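Long-range contacts in 2,5-dihydroxypyridine 5,6-dioxygenase (Pseudomonas putida KT2440, PDB 7CUP), which cleaves the ring of 2,5-dihydroxypyridine between carbons 5 and 6 with molecular oxygen, using iron, to give N-formylmaleamate in aerobic nicotinate degradation: residues V57-F62 and D78-G83; S32-P37 and D99-L104; A90-D95 and L113-R118; T117-A122 and G185-W190; Q7-F12 and V40-E45. All coordinates share one frame; numbering follows the deposited sequence.

From the N terminus, contact 5 comes first. It packs helix 5-18 on helix 37-49 and closes a loop that holds strand 26-31. Contact 2 opens after that strand, before contact 5 closes, so the two cross. It joins the loops that leave strands 26-31 and 96-99. Contact 1 lies wholly within the span of contact 2 and folds the end of strand 53-58 against the loop before helix 85-92. Contact 3 opens before contact 2 ends, and these also cross. It joins the ends of helices 85-92 and 107-114. Contact 4 starts on T117 and R118, where contact 3 finishes. It pairs strands 118-121 and 187-189 of the parallel sheet.

Contact 1 of 5, residues V57-F62 and D78-G83; sequences VELPAF and DTALTG
L59 and A80 form the inner part of this contact, together with L81; both leucines are buried. L59 CD1 lies 3.8 Å from A80 CB and 4.1 Å from L81 CD2, so one methyl of the leucine meets both residues. L81 starts out on the far side of its loop, yet its CD2 still reaches L59. A80 CB also rests 3.6 Å from P60 O. The methyl is thus held between a side chain and a backbone carbonyl.

The other part faces solvent, with F62 partly exposed and D78 exposed. The ring still touches the loop closely. F62 CG is anti to the backbone N (chi1 -170°), which lays the ring across D78 and T79. T79 O sits over one face of the ring, offset toward the rim, and is 3.7 Å from F62 CD1. At the far end D78 CB touches F62 CZ at 3.6 Å. The ring and the D78 carboxylate are turned 57° apart.

The loop 78-83 keeps its shape through a type I turn from T79 to T82. T79 OG1 accepts from L81 N at 3.1 Å, an ST turn, and T82 OG1 accepts from T79 N at 3.0 Å.

Around the contact, L59 packs on L30 of strand 26-31 and on A87 of helix 85-92. L81 meets A87 too, and I112 of helix 107-114. E58 pairs with an antiparallel strand of a second subunit, so the sheet continues across that interface.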
# COMPACT_ATOMS: atom_id res chain seq x y z
N VAL A 57 11.51 14.05 -9.54
CA VAL A 57 12.87 13.47 -9.50
C VAL A 57 13.02 12.76 -8.16
O VAL A 57 12.80 13.42 -7.14
CB VAL A 57 13.94 14.54 -9.70
CG1 VAL A 57 15.32 13.92 -9.63
CG2 VAL A 57 13.73 15.27 -11.01
N GLU A 58 13.30 11.46 -8.20
CA GLU A 58 13.55 10.66 -7.00
C GLU A 58 15.02 10.30 -6.98
O GLU A 58 15.51 9.72 -7.94
CB GLU A 58 12.66 9.42 -6.92
CG GLU A 58 12.97 8.63 -5.69
CD GLU A 58 11.91 7.66 -5.21
OE1 GLU A 58 11.05 7.24 -6.06
OE2 GLU A 58 11.96 7.31 -3.98
N LEU A 59 15.68 10.64 -5.89
CA LEU A 59 17.07 10.24 -5.61
C LEU A 59 17.06 9.16 -4.53
O LEU A 59 16.29 9.23 -3.57
CB LEU A 59 17.84 11.47 -5.12
CG LEU A 59 17.93 12.63 -6.11
CD1 LEU A 59 18.81 13.73 -5.58
CD2 LEU A 59 18.46 12.15 -7.44
N PRO A 60 17.97 8.17 -4.62
CA PRO A 60 18.28 7.30 -3.49
C PRO A 60 18.73 8.14 -2.29
O PRO A 60 19.45 9.14 -2.47
CB PRO A 60 19.49 6.48 -4.00
CG PRO A 60 19.44 6.58 -5.51
CD PRO A 60 18.83 7.93 -5.78
N ALA A 61 18.27 7.75 -1.10
CA ALA A 61 18.64 8.37 0.18
C ALA A 61 20.15 8.29 0.34
O ALA A 61 20.74 7.20 0.10
CB ALA A 61 17.95 7.68 1.32
N PHE A 62 20.75 9.39 0.77
CA PHE A 62 22.19 9.44 1.10
C PHE A 62 22.33 9.22 2.60
O PHE A 62 21.64 9.92 3.33
CB PHE A 62 22.81 10.77 0.68
CG PHE A 62 24.32 10.74 0.77
CD1 PHE A 62 25.08 10.17 -0.24
CD2 PHE A 62 24.97 11.22 1.90
CE1 PHE A 62 26.46 10.12 -0.14
CE2 PHE A 62 26.36 11.15 2.01
CZ PHE A 62 27.10 10.62 0.98
N ASP A 78 28.23 15.40 2.52
CA ASP A 78 27.81 15.10 1.15
C ASP A 78 26.29 14.93 1.18
O ASP A 78 25.70 14.85 2.28
CB ASP A 78 28.56 13.88 0.61
CG ASP A 78 30.05 14.12 0.47
OD1 ASP A 78 30.47 15.28 0.61
OD2 ASP A 78 30.79 13.15 0.26
N THR A 79 25.70 15.01 0.01
CA THR A 79 24.25 14.82 -0.22
C THR A 79 24.09 13.87 -1.41
O THR A 79 25.11 13.45 -2.00
CB THR A 79 23.52 16.15 -0.46
OG1 THR A 79 23.72 16.62 -1.80
CG2 THR A 79 23.92 17.24 0.50
N ALA A 80 22.85 13.62 -1.79
CA ALA A 80 22.53 12.71 -2.90
C ALA A 80 23.00 13.36 -4.20
O ALA A 80 23.20 12.65 -5.17
CB ALA A 80 21.06 12.37 -2.87
N LEU A 81 23.28 14.66 -4.19
CA LEU A 81 23.80 15.35 -5.39
C LEU A 81 25.30 15.19 -5.53
O LEU A 81 25.80 15.44 -6.65
CB LEU A 81 23.42 16.83 -5.35
CG LEU A 81 21.96 17.11 -5.70
CD1 LEU A 81 21.77 18.60 -5.82
CD2 LEU A 81 21.53 16.40 -6.97
N THR A 82 26.02 14.81 -4.48
CA THR A 82 27.50 14.77 -4.56
C THR A 82 27.88 13.77 -5.65
O THR A 82 27.39 12.64 -5.55
CB THR A 82 28.17 14.44 -3.22
OG1 THR A 82 27.64 15.38 -2.28
CG2 THR A 82 29.68 14.52 -3.31
N GLY A 83 28.70 14.18 -6.62
CA GLY A 83 29.19 13.32 -7.72
C GLY A 83 28.06 12.87 -8.64
O GLY A 83 28.22 11.84 -9.31

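Contact 2 of 5, residues S32-P37 and D99-L104; sequences SHYSDP and DTMMLL
S35 and T100 bring their CA atoms to 5.7 Å, where a type I turn from S32 to S35 passes the loop that leaves strand 96-99. Two side-chain hydroxyls bond across the gap. Y34 OH donates to M101 O at 2.6 Å, in the carbonyl plane and on a lone pair. S35 OG donates to T100 O at 2.8 Å, but it comes from above the carbonyl plane, 64° out of it. The same S35 OG accepts from S32 N at 3.0 Å, so it clasps the turn while holding the other loop. A water links D36 N to T100 O.

M101 supplies the apolar part. M101 CB lies 4.0 Å from Y34 CZ and 4.1 Å from S32 CB. Y34 can reach over because its CG sits between the backbone N and the carbonyl carbon (chi1 55°). The polar ends of S32 and T100 are used outside this pair of loops: S32 OG bonds to L59 O and T100 OG1 to L30 O.

D99 shapes its own loop. D99 OD1 accepts from M101 N and M102 N, both at 2.8 Å, and D99 OD2 takes L103 N on its syn lone pair.

Both loops leave the C-terminal ends of adjacent parallel strands, and their chains then run to opposite sides. This is the topological switch point of a doubly wound sheet with the flavodoxin-like strand order 2-1-3-4-5.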
# COMPACT_ATOMS: atom_id res chain seq x y z
N SER A 32 12.73 11.57 -2.11
CA SER A 32 13.45 10.31 -1.80
C SER A 32 12.48 9.37 -1.08
O SER A 32 11.32 9.74 -0.98
CB SER A 32 14.71 10.60 -1.00
OG SER A 32 15.54 9.44 -0.94
N HIS A 33 12.91 8.19 -0.63
CA HIS A 33 11.94 7.17 -0.11
C HIS A 33 11.24 7.69 1.16
O HIS A 33 10.11 7.30 1.42
CB HIS A 33 12.64 5.84 0.16
CG HIS A 33 13.42 5.84 1.42
ND1 HIS A 33 14.79 6.06 1.43
CD2 HIS A 33 13.05 5.63 2.71
CE1 HIS A 33 15.21 6.00 2.69
NE2 HIS A 33 14.17 5.75 3.48
N TYR A 34 11.86 8.59 1.91
CA TYR A 34 11.34 9.10 3.20
C TYR A 34 10.49 10.36 3.03
O TYR A 34 10.01 10.88 4.04
CB TYR A 34 12.53 9.36 4.13
CG TYR A 34 13.58 10.28 3.56
CD1 TYR A 34 13.50 11.65 3.76
CD2 TYR A 34 14.68 9.80 2.85
CE1 TYR A 34 14.45 12.52 3.26
CE2 TYR A 34 15.68 10.65 2.40
CZ TYR A 34 15.54 12.02 2.56
OH TYR A 34 16.47 12.90 2.10
N SER A 35 10.26 10.84 1.81
CA SER A 35 9.45 12.07 1.55
C SER A 35 7.98 11.77 1.82
O SER A 35 7.54 10.67 1.52
CB SER A 35 9.63 12.54 0.13
OG SER A 35 10.97 12.96 -0.09
N ASP A 36 7.25 12.73 2.37
CA ASP A 36 5.79 12.60 2.64
C ASP A 36 5.05 12.52 1.31
O ASP A 36 5.09 13.47 0.52
CB ASP A 36 5.24 13.74 3.48
CG ASP A 36 3.78 13.49 3.87
OD1 ASP A 36 3.12 12.64 3.20
OD2 ASP A 36 3.33 14.10 4.84
N PRO A 37 4.42 11.37 0.99
CA PRO A 37 3.74 11.21 -0.29
C PRO A 37 2.58 12.19 -0.50
O PRO A 37 2.35 12.59 -1.63
CB PRO A 37 3.24 9.75 -0.29
CG PRO A 37 3.29 9.34 1.15
CD PRO A 37 4.45 10.11 1.74
N ASP A 99 11.64 20.96 -3.02
CA ASP A 99 12.47 19.95 -2.34
C ASP A 99 11.69 19.37 -1.15
O ASP A 99 11.49 20.07 -0.15
CB ASP A 99 13.81 20.60 -2.01
CG ASP A 99 14.75 19.72 -1.21
OD1 ASP A 99 14.41 18.52 -1.05
OD2 ASP A 99 15.76 20.26 -0.73
N THR A 100 11.29 18.11 -1.24
CA THR A 100 10.65 17.34 -0.14
C THR A 100 11.64 16.33 0.44
O THR A 100 11.17 15.44 1.18
CB THR A 100 9.40 16.61 -0.65
OG1 THR A 100 9.75 15.55 -1.54
CG2 THR A 100 8.45 17.54 -1.37
N MET A 101 12.94 16.44 0.17
CA MET A 101 13.94 15.47 0.72
C MET A 101 15.05 16.18 1.52
O MET A 101 15.84 15.44 2.15
CB MET A 101 14.56 14.60 -0.38
CG MET A 101 15.60 15.28 -1.22
SD MET A 101 16.41 14.12 -2.37
CE MET A 101 17.73 13.49 -1.37
N MET A 102 15.15 17.52 1.47
CA MET A 102 16.06 18.34 2.33
C MET A 102 17.47 18.21 1.79
O MET A 102 18.29 17.56 2.44
CB MET A 102 16.03 17.86 3.78
CG MET A 102 15.42 18.83 4.74
SD MET A 102 16.55 20.15 5.12
CE MET A 102 17.56 19.35 6.36
N LEU A 103 17.71 18.73 0.59
CA LEU A 103 19.05 18.90 0.01
C LEU A 103 19.75 19.93 0.88
O LEU A 103 19.35 21.10 0.81
CB LEU A 103 18.98 19.45 -1.41
CG LEU A 103 18.69 18.47 -2.52
CD1 LEU A 103 18.81 19.21 -3.84
CD2 LEU A 103 19.62 17.26 -2.48
N LEU A 104 20.75 19.53 1.64
CA LEU A 104 21.49 20.47 2.50
C LEU A 104 22.24 21.46 1.59
O LEU A 104 22.53 21.09 0.40
CB LEU A 104 22.41 19.64 3.40
CG LEU A 104 21.68 18.85 4.48
CD1 LEU A 104 22.69 18.31 5.48
CD2 LEU A 104 20.62 19.70 5.18
O HOH W 1 8.76 15.19 2.75

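Contact 3 of 5, residues A90-D95 and L113-R118; sequences ALEAAD and LKTGTR
T115 meets E92 where two helices of the doubly wound alpha/beta fold end side by side, each about to lead into a strand of the parallel sheet. T115 CG2 lies 3.5 Å from E92 CD, and the two side chains cross at about a right angle. T115 OG1 turns back to its own helix and bonds to I112 O, while E92 OE2 is held by Q88.

G116 leaves the helix with a positive phi and lets the chain turn toward the strand. Its N still bonds to L113 O at 2.9 Å.

T117 is the main link. T117 OG1 donates to A94 O at 2.8 Å, nearly along the C=O axis. Its methyl CG2, anti to the backbone N (chi1 -61° for OG1), lies 3.8 Å from L91 O. With a valine in its place the packing carbon stays, but A94 O would probably be left without this donor.

R118 begins strand 118-121. R118 N donates to D95 O at 2.9 Å with an almost straight angle of 179°. Its guanidinium bonds elsewhere, to S19 O, A181 O and Q25. A water gives a hydrogen bond to D95 O and accepts one from R118 NH1, each at 3.0 Å.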
# COMPACT_ATOMS: atom_id res chain seq x y z
N ALA A 90 19.04 17.57 -13.96
CA ALA A 90 17.60 17.26 -14.05
C ALA A 90 16.82 18.30 -13.25
O ALA A 90 15.72 18.70 -13.67
CB ALA A 90 17.33 15.84 -13.59
N LEU A 91 17.42 18.81 -12.18
CA LEU A 91 16.82 19.89 -11.36
C LEU A 91 17.08 21.26 -12.00
O LEU A 91 16.15 22.08 -12.00
CB LEU A 91 17.42 19.81 -9.95
CG LEU A 91 17.15 18.49 -9.23
CD1 LEU A 91 17.84 18.46 -7.89
CD2 LEU A 91 15.66 18.25 -9.04
N GLU A 92 18.28 21.50 -12.54
CA GLU A 92 18.63 22.76 -13.27
C GLU A 92 17.70 22.99 -14.46
O GLU A 92 17.49 24.16 -14.83
CB GLU A 92 20.08 22.69 -13.75
CG GLU A 92 21.03 22.86 -12.61
CD GLU A 92 22.49 22.78 -13.00
OE1 GLU A 92 22.80 22.57 -14.19
OE2 GLU A 92 23.31 22.96 -12.12
N ALA A 93 17.17 21.92 -15.04
CA ALA A 93 16.19 21.98 -16.16
C ALA A 93 14.94 22.75 -15.74
O ALA A 93 14.35 23.38 -16.60
CB ALA A 93 15.83 20.59 -16.64
N ALA A 94 14.55 22.66 -14.46
CA ALA A 94 13.29 23.24 -13.95
C ALA A 94 13.45 24.75 -13.71
O ALA A 94 14.56 25.21 -13.39
CB ALA A 94 12.90 22.55 -12.66
N ASP A 95 12.34 25.50 -13.72
CA ASP A 95 12.36 26.89 -13.22
C ASP A 95 12.36 26.88 -11.68
O ASP A 95 13.02 27.71 -11.06
CB ASP A 95 11.19 27.68 -13.79
CG ASP A 95 11.34 27.84 -15.30
OD1 ASP A 95 12.29 28.54 -15.73
OD2 ASP A 95 10.54 27.22 -16.01
N LEU A 113 21.16 26.98 -8.12
CA LEU A 113 20.64 28.36 -7.92
C LEU A 113 21.34 29.37 -8.87
O LEU A 113 20.67 30.28 -9.43
CB LEU A 113 20.88 28.72 -6.44
CG LEU A 113 20.12 27.87 -5.42
CD1 LEU A 113 20.47 28.28 -4.00
CD2 LEU A 113 18.61 27.98 -5.64
N LYS A 114 22.64 29.20 -9.05
CA LYS A 114 23.49 29.99 -9.98
C LYS A 114 22.94 29.87 -11.41
O LYS A 114 23.07 30.83 -12.16
CB LYS A 114 24.94 29.50 -9.86
CG LYS A 114 26.00 30.45 -10.37
CD LYS A 114 27.36 29.80 -10.53
CE LYS A 114 28.37 30.71 -11.20
NZ LYS A 114 29.08 30.01 -12.30
N THR A 115 22.32 28.76 -11.82
CA THR A 115 21.75 28.68 -13.19
C THR A 115 20.52 29.59 -13.31
O THR A 115 20.08 29.75 -14.43
CB THR A 115 21.30 27.28 -13.64
OG1 THR A 115 20.15 26.91 -12.86
CG2 THR A 115 22.38 26.22 -13.57
N GLY A 116 19.92 30.09 -12.22
CA GLY A 116 18.63 30.81 -12.26
C GLY A 116 17.46 30.00 -11.69
O GLY A 116 16.44 30.61 -11.29
N THR A 117 17.59 28.68 -11.61
CA THR A 117 16.59 27.81 -10.95
C THR A 117 16.35 28.29 -9.52
O THR A 117 17.30 28.66 -8.85
CB THR A 117 17.02 26.34 -10.99
OG1 THR A 117 17.11 25.97 -12.37
CG2 THR A 117 16.05 25.45 -10.24
N ARG A 118 15.08 28.31 -9.10
CA ARG A 118 14.62 28.64 -7.72
C ARG A 118 14.32 27.35 -6.95
O ARG A 118 13.88 26.36 -7.55
CB ARG A 118 13.34 29.48 -7.75
CG ARG A 118 13.25 30.44 -8.91
CD ARG A 118 12.14 31.44 -8.80
NE ARG A 118 10.78 31.01 -9.11
CZ ARG A 118 10.30 30.74 -10.33
NH1 ARG A 118 11.09 30.70 -11.39
NH2 ARG A 118 9.01 30.46 -10.46
O HOH W 2 14.01 30.40 -12.03

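Contact 4 of 5, residues T117-A122 and G185-W190; sequences TRILLA and GRWDHW
I119 and W187 sit side by side on two parallel strands, with strand axes 4.7 Å apart and directions only 16° apart. Strand 187-189 is the outermost of the flavodoxin-like parallel sheet within this chain. The backbone bonds alternate as parallel pairing requires. I119 N donates to R186 O and D188 N to I119 O. L121 N then reaches D188 O, and W190 N closes the series on L121 O.

I119, L121, W187 and H189 share one face. I119 CG2 packs 3.6 Å from W187 CD1. L121 and H189 lie alongside each other and point the same way, both with CG anti to the backbone N (chi1 176° and -174°). This sets L121 CD2 over the centre of the H189 ring, a CH-pi contact 3.5 Å from the centroid. The same methyl meets the edge of W187, with CD2 to CZ2 at 3.8 Å. An alanine in place of H189 removes the ring under L121 CD2, and would probably leave a gap there and let the leucine turn. The W187 side chain is about 10 Å from the bound iron, so it is not a ligand.

On the other face, L120 CD1 touches W190 CB at 4.0 Å. D188 OD2 forms a salt bridge with R186: NE and NH2 both donate to it from the same face of the carboxylate, NH2 at 2.8 Å.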
# COMPACT_ATOMS: atom_id res chain seq x y z
N THR A 117 17.59 28.68 -11.61
CA THR A 117 16.59 27.81 -10.95
C THR A 117 16.35 28.29 -9.52
O THR A 117 17.30 28.66 -8.85
CB THR A 117 17.02 26.34 -10.99
OG1 THR A 117 17.11 25.97 -12.37
CG2 THR A 117 16.05 25.45 -10.24
N ARG A 118 15.08 28.31 -9.10
CA ARG A 118 14.62 28.64 -7.72
C ARG A 118 14.32 27.35 -6.95
O ARG A 118 13.88 26.36 -7.55
CB ARG A 118 13.34 29.48 -7.75
CG ARG A 118 13.25 30.44 -8.91
CD ARG A 118 12.14 31.44 -8.80
NE ARG A 118 10.78 31.01 -9.11
CZ ARG A 118 10.30 30.74 -10.33
NH1 ARG A 118 11.09 30.70 -11.39
NH2 ARG A 118 9.01 30.46 -10.46
N ILE A 119 14.52 27.35 -5.63
CA ILE A 119 14.30 26.13 -4.81
C ILE A 119 13.45 26.49 -3.61
O ILE A 119 13.88 27.39 -2.82
CB ILE A 119 15.62 25.47 -4.38
CG1 ILE A 119 16.53 25.18 -5.59
CG2 ILE A 119 15.29 24.24 -3.54
CD1 ILE A 119 17.89 24.55 -5.23
N LEU A 120 12.30 25.81 -3.47
CA LEU A 120 11.43 25.91 -2.27
C LEU A 120 11.54 24.61 -1.47
O LEU A 120 11.18 23.57 -1.98
CB LEU A 120 9.98 26.14 -2.70
CG LEU A 120 9.00 26.32 -1.54
CD1 LEU A 120 9.36 27.54 -0.71
CD2 LEU A 120 7.59 26.42 -2.05
N LEU A 121 12.06 24.68 -0.24
CA LEU A 121 12.10 23.53 0.69
C LEU A 121 10.73 23.43 1.36
O LEU A 121 10.16 24.49 1.73
CB LEU A 121 13.23 23.71 1.70
CG LEU A 121 13.30 22.62 2.75
CD1 LEU A 121 13.66 21.28 2.14
CD2 LEU A 121 14.26 22.99 3.87
N ALA A 122 10.16 22.22 1.44
CA ALA A 122 8.82 21.96 2.02
C ALA A 122 8.83 20.55 2.62
O ALA A 122 8.58 19.60 1.87
CB ALA A 122 7.72 22.10 0.97
N GLY A 185 17.23 32.09 -8.91
CA GLY A 185 18.38 31.71 -8.09
C GLY A 185 18.05 31.78 -6.60
O GLY A 185 18.98 31.62 -5.82
N ARG A 186 16.79 31.96 -6.21
CA ARG A 186 16.46 32.12 -4.76
C ARG A 186 16.18 30.75 -4.14
O ARG A 186 15.45 29.93 -4.75
CB ARG A 186 15.25 33.01 -4.50
CG ARG A 186 14.99 33.22 -3.01
CD ARG A 186 13.75 34.07 -2.65
NE ARG A 186 13.64 34.14 -1.21
CZ ARG A 186 14.48 34.82 -0.42
NH1 ARG A 186 15.46 35.53 -0.96
NH2 ARG A 186 14.33 34.80 0.89
N TRP A 187 16.71 30.53 -2.94
CA TRP A 187 16.36 29.40 -2.06
C TRP A 187 15.52 29.98 -0.92
O TRP A 187 15.86 31.07 -0.39
CB TRP A 187 17.61 28.64 -1.55
CG TRP A 187 17.26 27.46 -0.70
CD1 TRP A 187 17.16 26.15 -1.09
CD2 TRP A 187 16.97 27.47 0.71
NE1 TRP A 187 16.82 25.36 -0.02
CE2 TRP A 187 16.69 26.14 1.09
CE3 TRP A 187 16.96 28.47 1.69
CZ2 TRP A 187 16.40 25.79 2.41
CZ3 TRP A 187 16.64 28.13 2.98
CH2 TRP A 187 16.36 26.80 3.34
N ASP A 188 14.42 29.31 -0.59
CA ASP A 188 13.64 29.65 0.62
C ASP A 188 12.93 28.40 1.13
O ASP A 188 13.04 27.33 0.48
CB ASP A 188 12.69 30.82 0.36
CG ASP A 188 12.42 31.71 1.57
OD1 ASP A 188 12.32 31.16 2.71
OD2 ASP A 188 12.27 32.96 1.38
N HIS A 189 12.32 28.51 2.30
CA HIS A 189 11.80 27.36 3.07
C HIS A 189 10.40 27.72 3.52
O HIS A 189 10.27 28.70 4.25
CB HIS A 189 12.71 27.12 4.28
CG HIS A 189 12.38 25.91 5.08
ND1 HIS A 189 13.07 25.61 6.24
CD2 HIS A 189 11.43 24.96 4.93
CE1 HIS A 189 12.58 24.48 6.73
NE2 HIS A 189 11.59 24.08 5.96
N TRP A 190 9.40 27.00 3.03
CA TRP A 190 8.05 27.05 3.62
C TRP A 190 7.97 26.02 4.74
O TRP A 190 8.05 24.83 4.43
CB TRP A 190 7.07 26.79 2.50
CG TRP A 190 5.67 26.61 2.96
CD1 TRP A 190 5.08 27.00 4.14
CD2 TRP A 190 4.67 25.95 2.20
NE1 TRP A 190 3.76 26.63 4.13
CE2 TRP A 190 3.49 25.98 2.96
CE3 TRP A 190 4.69 25.31 0.97
CZ2 TRP A 190 2.30 25.43 2.48
CZ3 TRP A 190 3.52 24.77 0.50
CH2 TRP A 190 2.34 24.85 1.24

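Contact 5 of 5, residues Q7-F12 and V40-E45; sequences QLTQMF and VNAAME
The F12 ring lies against A43, whose backbone N stands 4.1 Å above one face, offset toward the rim. The A43 methyl reaches the same ring, with A43 CB 3.8 Å from F12 CE2. A42 CB approaches obliquely, 4.0 Å from F12 CD1. L8 O of the same helix lies at the ring edge, in its plane. The ring takes this position with chi1 at -94°, well off a staggered value. It also meets the W190 ring, their planes at about 60°.

A42 is the central residue of helix 37-49 in this contact. Its CB points into a hollow formed by L8, T9 and F12. L8 CG and T9 OG1 are both 3.7 Å away from this A42 CB. The small methyl lets the backbones come near, and T9 and A42 bring their CA atoms to 4.3 Å. T9 OG1 is not spent on the other helix, since it bonds to N5 O one turn back. T9 CG2 packs 4.1 Å from E45 CB. Beyond CB the E45 chain bends away, and it packs on A6 of a fourth subunit.

The two helix axes pass 8.1 Å apart and cross at -53°. That angle is consistent with ridges-into-grooves packing, in which L8 and F12, four residues apart, flank A42. Both helices lie on one face of the parallel sheet: A43 and M44 reach V29, and F12 reaches A122. They form part of one helical layer of the three-layer alpha/beta/alpha arrangement of a doubly wound sheet.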
# COMPACT_ATOMS: atom_id res chain seq x y z
N GLN A 7 -7.17 20.53 0.81
CA GLN A 7 -6.63 21.76 1.44
C GLN A 7 -5.11 21.83 1.21
O GLN A 7 -4.65 22.94 0.94
CB GLN A 7 -6.96 21.88 2.93
CG GLN A 7 -6.50 23.21 3.52
CD GLN A 7 -6.96 23.40 4.95
OE1 GLN A 7 -8.09 23.05 5.31
NE2 GLN A 7 -6.08 23.93 5.77
N LEU A 8 -4.38 20.71 1.30
CA LEU A 8 -2.91 20.69 1.05
C LEU A 8 -2.60 21.14 -0.39
O LEU A 8 -1.66 21.93 -0.58
CB LEU A 8 -2.36 19.30 1.36
CG LEU A 8 -0.83 19.20 1.42
CD1 LEU A 8 -0.24 20.17 2.41
CD2 LEU A 8 -0.43 17.79 1.79
N THR A 9 -3.35 20.65 -1.38
CA THR A 9 -3.19 21.06 -2.79
C THR A 9 -3.44 22.56 -2.90
O THR A 9 -2.63 23.24 -3.52
CB THR A 9 -4.15 20.25 -3.67
OG1 THR A 9 -3.69 18.92 -3.54
CG2 THR A 9 -4.14 20.68 -5.12
N GLN A 10 -4.50 23.08 -2.29
CA GLN A 10 -4.80 24.55 -2.36
C GLN A 10 -3.67 25.36 -1.73
O GLN A 10 -3.35 26.45 -2.28
CB GLN A 10 -6.08 24.96 -1.63
CG GLN A 10 -7.30 24.83 -2.51
CD GLN A 10 -8.56 24.94 -1.68
OE1 GLN A 10 -8.61 25.73 -0.74
NE2 GLN A 10 -9.55 24.13 -2.03
N MET A 11 -3.10 24.87 -0.64
CA MET A 11 -1.96 25.56 0.01
C MET A 11 -0.81 25.61 -1.00
O MET A 11 -0.17 26.68 -1.11
CB MET A 11 -1.50 24.87 1.30
CG MET A 11 -2.46 25.12 2.49
SD MET A 11 -2.40 23.82 3.74
CE MET A 11 -0.66 23.85 4.15
N PHE A 12 -0.52 24.49 -1.67
CA PHE A 12 0.62 24.44 -2.62
C PHE A 12 0.32 25.35 -3.82
O PHE A 12 1.26 26.02 -4.34
CB PHE A 12 1.00 23.02 -3.04
CG PHE A 12 2.10 22.42 -2.21
CD1 PHE A 12 1.83 21.79 -1.00
CD2 PHE A 12 3.43 22.53 -2.60
CE1 PHE A 12 2.85 21.25 -0.24
CE2 PHE A 12 4.45 21.99 -1.83
CZ PHE A 12 4.16 21.34 -0.66
N VAL A 40 4.35 15.50 -1.77
CA VAL A 40 4.73 15.24 -3.18
C VAL A 40 3.49 15.32 -4.08
O VAL A 40 3.54 16.04 -5.11
CB VAL A 40 5.40 13.86 -3.29
CG1 VAL A 40 5.63 13.44 -4.73
CG2 VAL A 40 6.69 13.80 -2.50
N ASN A 41 2.40 14.63 -3.75
CA ASN A 41 1.18 14.58 -4.61
C ASN A 41 0.55 15.98 -4.72
O ASN A 41 0.26 16.39 -5.85
CB ASN A 41 0.12 13.58 -4.13
CG ASN A 41 0.60 12.14 -4.27
OD1 ASN A 41 1.54 11.85 -5.05
ND2 ASN A 41 -0.02 11.25 -3.50
N ALA A 42 0.44 16.70 -3.61
CA ALA A 42 -0.13 18.07 -3.56
C ALA A 42 0.70 19.05 -4.42
O ALA A 42 0.10 19.92 -5.09
CB ALA A 42 -0.24 18.55 -2.16
N ALA A 43 2.02 18.95 -4.36
CA ALA A 43 2.97 19.76 -5.15
C ALA A 43 2.78 19.45 -6.64
O ALA A 43 2.68 20.39 -7.45
CB ALA A 43 4.38 19.53 -4.66
N MET A 44 2.71 18.17 -7.01
CA MET A 44 2.54 17.75 -8.43
C MET A 44 1.17 18.26 -8.94
O MET A 44 1.15 18.88 -10.01
CB MET A 44 2.61 16.22 -8.56
CG MET A 44 4.00 15.62 -8.31
SD MET A 44 5.18 15.91 -9.65
CE MET A 44 4.74 14.63 -10.81
N GLU A 45 0.11 18.06 -8.16
CA GLU A 45 -1.29 18.44 -8.50
C GLU A 45 -1.38 19.96 -8.61
O GLU A 45 -1.85 20.43 -9.62
CB GLU A 45 -2.30 17.86 -7.51
CG GLU A 45 -2.57 16.38 -7.73
CD GLU A 45 -2.68 15.97 -9.20
OE1 GLU A 45 -1.75 15.28 -9.74
OE2 GLU A 45 -3.70 16.37 -9.82